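CELL WALL surface anchor family protein (PDB 2WW8) acts as the adhesin of the Streptococcus pneumoniae pilus, probably attaching the bacterium to host cells through an integrin-like domain. Local coordinates at residues A[246-258]-A[333-345]. Numbering follows the deposited sequence. Where two conformers were deposited one is given.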
loop_
_atom_site.group_PDB
_atom_site.type_symbol
_atom_site.label_atom_id
_atom_site.label_comp_id
_atom_site.label_asym_id
_atom_site.label_seq_id
_atom_site.Cartn_x
_atom_site.Cartn_y
_atom_site.Cartn_z
ATOM N N ARG A 246 -4.238 -31.864 -17.153
ATOM C CA ARG A 246 -3.317 -30.835 -16.677
ATOM C C ARG A 246 -2.426 -31.410 -15.547
ATOM O O ARG A 246 -2.158 -30.738 -14.539
ATOM C CB ARG A 246 -4.075 -29.547 -16.230
ATOM C CG ARG A 246 -5.285 -29.041 -17.032
ATOM C CD ARG A 246 -4.968 -28.779 -18.491
ATOM N NE ARG A 246 -3.876 -27.820 -18.545
ATOM C CZ ARG A 246 -3.236 -27.458 -19.649
ATOM N NH1 ARG A 246 -3.561 -27.980 -20.829
ATOM N NH2 ARG A 246 -2.261 -26.568 -19.565
ATOM N N ARG A 247 -2.002 -32.667 -15.668
ATOM C CA ARG A 247 -1.256 -33.288 -14.589
ATOM C C ARG A 247 0.007 -32.516 -14.184
ATOM O O ARG A 247 0.189 -32.212 -12.980
ATOM C CB ARG A 247 -0.888 -34.739 -14.875
ATOM C CG ARG A 247 -2.131 -35.667 -14.882
ATOM C CD ARG A 247 -1.695 -37.124 -15.030
ATOM N NE ARG A 247 -2.857 -38.000 -15.077
ATOM C CZ ARG A 247 -2.767 -39.295 -15.331
ATOM N NH1 ARG A 247 -1.589 -39.853 -15.604
ATOM N NH2 ARG A 247 -3.883 -40.000 -15.360
ATOM N N ALA A 248 0.854 -32.196 -15.166
ATOM C CA ALA A 248 2.137 -31.562 -14.875
ATOM C C ALA A 248 1.921 -30.198 -14.220
ATOM O O ALA A 248 2.555 -29.861 -13.190
ATOM C CB ALA A 248 3.005 -31.507 -16.102
ATOM N N GLU A 249 1.031 -29.411 -14.802
ATOM C CA GLU A 249 0.896 -28.076 -14.278
ATOM C C GLU A 249 0.319 -28.082 -12.869
ATOM O O GLU A 249 0.720 -27.284 -12.013
ATOM C CB GLU A 249 0.211 -27.085 -15.227
ATOM C CG GLU A 249 -1.244 -27.072 -15.216
ATOM C CD GLU A 249 -1.900 -26.181 -16.256
ATOM O OE1 GLU A 249 -1.252 -25.564 -17.128
ATOM O OE2 GLU A 249 -3.134 -26.139 -16.204
ATOM N N ARG A 250 -0.646 -28.947 -12.610
ATOM C CA ARG A 250 -1.239 -28.966 -11.303
ATOM C C ARG A 250 -0.307 -29.561 -10.249
ATOM O O ARG A 250 -0.334 -29.115 -9.108
ATOM C CB ARG A 250 -2.646 -29.590 -11.299
ATOM C CG ARG A 250 -3.647 -28.761 -12.128
ATOM C CD ARG A 250 -4.978 -29.449 -12.245
ATOM N NE ARG A 250 -5.860 -28.594 -13.007
ATOM C CZ ARG A 250 -7.050 -28.931 -13.520
ATOM N NH1 ARG A 250 -7.601 -30.133 -13.344
ATOM N NH2 ARG A 250 -7.739 -28.012 -14.184
ATOM N N ALA A 251 0.446 -30.597 -10.584
ATOM C CA ALA A 251 1.404 -31.196 -9.636
ATOM C C ALA A 251 2.489 -30.179 -9.393
ATOM O O ALA A 251 2.942 -30.155 -8.263
ATOM C CB ALA A 251 2.036 -32.460 -10.192
ATOM N N GLY A 252 2.908 -29.416 -10.418
ATOM C CA GLY A 252 3.924 -28.358 -10.274
ATOM C C GLY A 252 3.430 -27.208 -9.399
ATOM O O GLY A 252 4.126 -26.801 -8.457
ATOM N N GLU A 253 2.227 -26.696 -9.658
ATOM C CA GLU A 253 1.680 -25.655 -8.786
ATOM C C GLU A 253 1.503 -26.148 -7.336
ATOM O O GLU A 253 1.748 -25.354 -6.409
ATOM C CB GLU A 253 0.365 -25.070 -9.312
ATOM C CG GLU A 253 0.460 -24.420 -10.725
ATOM C CD GLU A 253 -0.886 -24.180 -11.476
ATOM O OE1 GLU A 253 -1.966 -24.686 -11.052
ATOM O OE2 GLU A 253 -0.868 -23.494 -12.538
ATOM N N ALA A 254 1.068 -27.403 -7.141
ATOM C CA ALA A 254 0.916 -27.972 -5.799
ATOM C C ALA A 254 2.318 -28.067 -5.132
ATOM O O ALA A 254 2.474 -27.703 -3.976
ATOM C CB ALA A 254 0.270 -29.356 -5.837
ATOM N N THR A 255 3.335 -28.518 -5.874
ATOM C CA THR A 255 4.690 -28.614 -5.330
ATOM C C THR A 255 5.198 -27.246 -4.834
ATOM O O THR A 255 5.665 -27.161 -3.677
ATOM C CB THR A 255 5.647 -29.256 -6.352
ATOM O OG1 THR A 255 5.159 -30.556 -6.671
ATOM C CG2 THR A 255 7.125 -29.361 -5.899
ATOM N N ARG A 256 5.072 -26.225 -5.695
ATOM C CA ARG A 256 5.459 -24.863 -5.337
ATOM C C ARG A 256 4.752 -24.408 -4.057
ATOM O O ARG A 256 5.437 -23.761 -3.259
ATOM C CB ARG A 256 5.235 -23.832 -6.447
ATOM C CG ARG A 256 6.164 -24.112 -7.664
ATOM C CD ARG A 256 5.765 -23.177 -8.818
ATOM N NE ARG A 256 6.781 -23.421 -9.832
ATOM C CZ ARG A 256 6.690 -23.115 -11.119
ATOM N NH1 ARG A 256 5.587 -22.506 -11.564
ATOM N NH2 ARG A 256 7.727 -23.413 -11.915
ATOM N N SER A 257 3.453 -24.703 -3.906
ATOM C CA SER A 257 2.722 -24.247 -2.709
ATOM C C SER A 257 3.171 -25.003 -1.467
ATOM O O SER A 257 3.307 -24.395 -0.421
ATOM C CB SER A 257 1.200 -24.289 -2.811
ATOM O OG SER A 257 0.687 -23.925 -1.540
ATOM N N LEU A 258 3.425 -26.295 -1.600
ATOM C CA LEU A 258 3.970 -27.096 -0.513
ATOM C C LEU A 258 5.369 -26.585 -0.070
ATOM O O LEU A 258 5.656 -26.464 1.115
ATOM C CB LEU A 258 4.040 -28.588 -0.910
ATOM C CG LEU A 258 4.674 -29.525 0.135
ATOM C CD1 LEU A 258 3.845 -29.538 1.421
ATOM C CD2 LEU A 258 4.906 -30.938 -0.392
ATOM N N GLU A 333 14.871 -20.102 -6.584
ATOM C CA GLU A 333 15.479 -20.751 -7.713
ATOM C C GLU A 333 14.920 -22.162 -7.819
ATOM O O GLU A 333 14.526 -22.590 -8.895
ATOM C CB GLU A 333 16.991 -20.693 -7.504
ATOM C CG GLU A 333 17.751 -21.231 -8.694
ATOM C CD GLU A 333 19.265 -21.264 -8.458
ATOM O OE1 GLU A 333 19.771 -20.669 -7.464
ATOM O OE2 GLU A 333 19.914 -21.950 -9.285
ATOM N N LEU A 334 14.808 -22.857 -6.686
ATOM C CA LEU A 334 14.246 -24.201 -6.653
ATOM C C LEU A 334 12.794 -24.227 -7.173
ATOM O O LEU A 334 12.420 -25.071 -8.004
ATOM C CB LEU A 334 14.448 -24.787 -5.255
ATOM C CG LEU A 334 13.875 -26.146 -4.830
ATOM C CD1 LEU A 334 14.414 -26.603 -3.446
ATOM C CD2 LEU A 334 12.339 -26.095 -4.791
ATOM N N LYS A 335 11.955 -23.315 -6.687
ATOM C CA LYS A 335 10.569 -23.284 -7.163
ATOM C C LYS A 335 10.537 -22.976 -8.664
ATOM O O LYS A 335 9.662 -23.482 -9.322
ATOM C CB LYS A 335 9.756 -22.191 -6.443
ATOM C CG LYS A 335 9.357 -22.554 -4.981
ATOM C CD LYS A 335 8.823 -21.333 -4.321
ATOM C CE LYS A 335 7.475 -21.010 -4.762
ATOM N NZ LYS A 335 7.127 -19.696 -4.132
ATOM N N ASN A 336 11.415 -22.139 -9.227
ATOM C CA ASN A 336 11.479 -21.938 -10.694
ATOM C C ASN A 336 11.950 -23.149 -11.497
ATOM O O ASN A 336 11.848 -23.162 -12.735
ATOM C CB ASN A 336 12.411 -20.784 -11.071
ATOM C CG ASN A 336 11.812 -19.412 -10.743
ATOM O OD1 ASN A 336 10.589 -19.259 -10.725
ATOM N ND2 ASN A 336 12.652 -18.421 -10.464
ATOM N N LYS A 337 12.513 -24.137 -10.814
ATOM C CA LYS A 337 12.944 -25.376 -11.478
ATOM C C LYS A 337 11.864 -26.416 -11.501
ATOM O O LYS A 337 11.975 -27.406 -12.261
ATOM C CB LYS A 337 14.186 -25.961 -10.783
ATOM C CG LYS A 337 15.319 -25.061 -11.316
ATOM C CD LYS A 337 16.633 -25.390 -10.717
ATOM C CE LYS A 337 17.362 -26.290 -11.690
ATOM N NZ LYS A 337 18.625 -26.769 -10.985
ATOM N N VAL A 338 10.851 -26.234 -10.649
ATOM C CA VAL A 338 9.687 -27.131 -10.658
ATOM C C VAL A 338 9.050 -27.099 -12.076
ATOM O O VAL A 338 8.676 -26.039 -12.501
ATOM C CB VAL A 338 8.651 -26.748 -9.598
ATOM C CG1 VAL A 338 7.475 -27.707 -9.705
ATOM C CG2 VAL A 338 9.257 -26.819 -8.165
ATOM N N PRO A 339 8.917 -28.250 -12.776
ATOM C CA PRO A 339 8.342 -28.252 -14.109
ATOM C C PRO A 339 6.807 -28.068 -14.018
ATOM O O PRO A 339 6.191 -28.615 -13.080
ATOM C CB PRO A 339 8.679 -29.664 -14.622
ATOM C CG PRO A 339 8.665 -30.510 -13.376
ATOM C CD PRO A 339 9.295 -29.606 -12.338
ATOM N N THR A 340 6.223 -27.360 -14.985
ATOM C CA THR A 340 4.742 -27.364 -15.125
ATOM C C THR A 340 4.260 -27.944 -16.469
ATOM O O THR A 340 3.093 -27.753 -16.862
ATOM C CB THR A 340 4.154 -25.935 -14.979
ATOM O OG1 THR A 340 4.849 -25.065 -15.887
ATOM C CG2 THR A 340 4.330 -25.461 -13.544
ATOM N N GLU A 341 5.186 -28.616 -17.158
ATOM C CA GLU A 341 4.916 -29.286 -18.440
ATOM C C GLU A 341 5.698 -30.576 -18.389
ATOM O O GLU A 341 6.685 -30.671 -17.619
ATOM C CB GLU A 341 5.491 -28.450 -19.607
ATOM C CG GLU A 341 5.078 -26.964 -19.632
ATOM C CD GLU A 341 3.637 -26.709 -20.081
ATOM O OE1 GLU A 341 2.952 -27.619 -20.622
ATOM O OE2 GLU A 341 3.171 -25.563 -19.902
ATOM N N ALA A 342 5.302 -31.521 -19.235
ATOM C CA ALA A 342 6.037 -32.725 -19.537
ATOM C C ALA A 342 6.051 -32.829 -21.073
ATOM O O ALA A 342 5.489 -32.008 -21.780
ATOM C CB ALA A 342 5.341 -33.952 -18.894
ATOM N N GLU A 343 6.679 -33.853 -21.634
ATOM C CA GLU A 343 6.889 -33.884 -23.055
ATOM C C GLU A 343 5.510 -34.228 -23.664
ATOM O O GLU A 343 4.961 -35.306 -23.365
ATOM C CB GLU A 343 7.974 -34.931 -23.350
ATOM C CG GLU A 343 8.039 -35.209 -24.830
ATOM C CD GLU A 343 8.389 -33.910 -25.572
ATOM O OE1 GLU A 343 9.358 -33.223 -25.119
ATOM O OE2 GLU A 343 7.649 -33.606 -26.535
ATOM N N ASP A 344 4.956 -33.289 -24.441
ATOM C CA ASP A 344 3.611 -33.365 -25.055
ATOM C C ASP A 344 3.457 -34.193 -26.343
ATOM O O ASP A 344 2.360 -34.677 -26.688
ATOM C CB ASP A 344 3.093 -31.965 -25.397
ATOM C CG ASP A 344 2.746 -31.160 -24.154
ATOM O OD1 ASP A 344 2.595 -31.785 -23.062
ATOM O OD2 ASP A 344 2.603 -29.910 -24.292
ATOM N N HIS A 345 4.555 -34.291 -27.080
ATOM C CA HIS A 345 4.584 -34.990 -28.370
ATOM C C HIS A 345 4.579 -36.507 -28.142
ATOM O O HIS A 345 4.656 -36.945 -26.997
ATOM C CB HIS A 345 5.831 -34.512 -29.126
ATOM C CG HIS A 345 5.835 -33.026 -29.327
ATOM N ND1 HIS A 345 6.410 -32.148 -28.427
ATOM C CD2 HIS A 345 5.233 -32.262 -30.270
ATOM C CE1 HIS A 345 6.190 -30.906 -28.829
ATOM N NE2 HIS A 345 5.477 -30.944 -29.946
HETATM O O HOH W 1 5.006 -31.098 -12.635
#
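Arg256 lays its extended side chain over Lys335 of helix 328-337 and past Val338, the Arg256 and Val338 side chains running in opposite directions. With CG turned away from its own carbonyl carbon (chi1 -66°), the guanidinium reaches the carbonyl of Lys335. Its NE donates to Lys335 O at 2.9 Å, bent to 141° at the hydrogen and tilted from the carbonyl plane, while NH2 adds a weak second bond to the same oxygen. Val338 N reaches Lys335 O from the opposite face, so the oxygen is held from both sides. Thr340 CG2 covers one face of the guanidinium, 3.8 Å from Arg256 NH1. At the base of the Arg256 side chain, Lys335 CE comes to 4.0 Å from Arg256 CB, and Lys335 NZ continues to a salt bridge with Asp260.

Next to this polar end, Val338 plugs into helix 247-263: CG1 sits 3.7 Å from Gly252 CA, and CG2 meets Thr255 CG2. The bare CA of Gly252 also lets the chain at Pro339 close in, with Pro339 O 3.6 Å away. One water donates to both Ala248 O and Pro339 O, bridging the two backbones at that point. Farther along, Ala248 CB lies 3.7 Å from Glu341 C, and Asn239 ties the segments together by bonding both Glu249 N and Thr340 O.

The two segments pack beside strands 225-232 and 269-275, in a domain whose parallel sheet, flanking helices and magnesium site fit a von Willebrand factor A (integrin I-type) fold; the ion lies about 8 Å from the Ala342 side chain. The NE bond to Lys335 O should hold the guanidinium beside Val338, and this partly exposed polar grip, with the buried apolar patch at Gly252 and Thr255, sets how closely the segments approach.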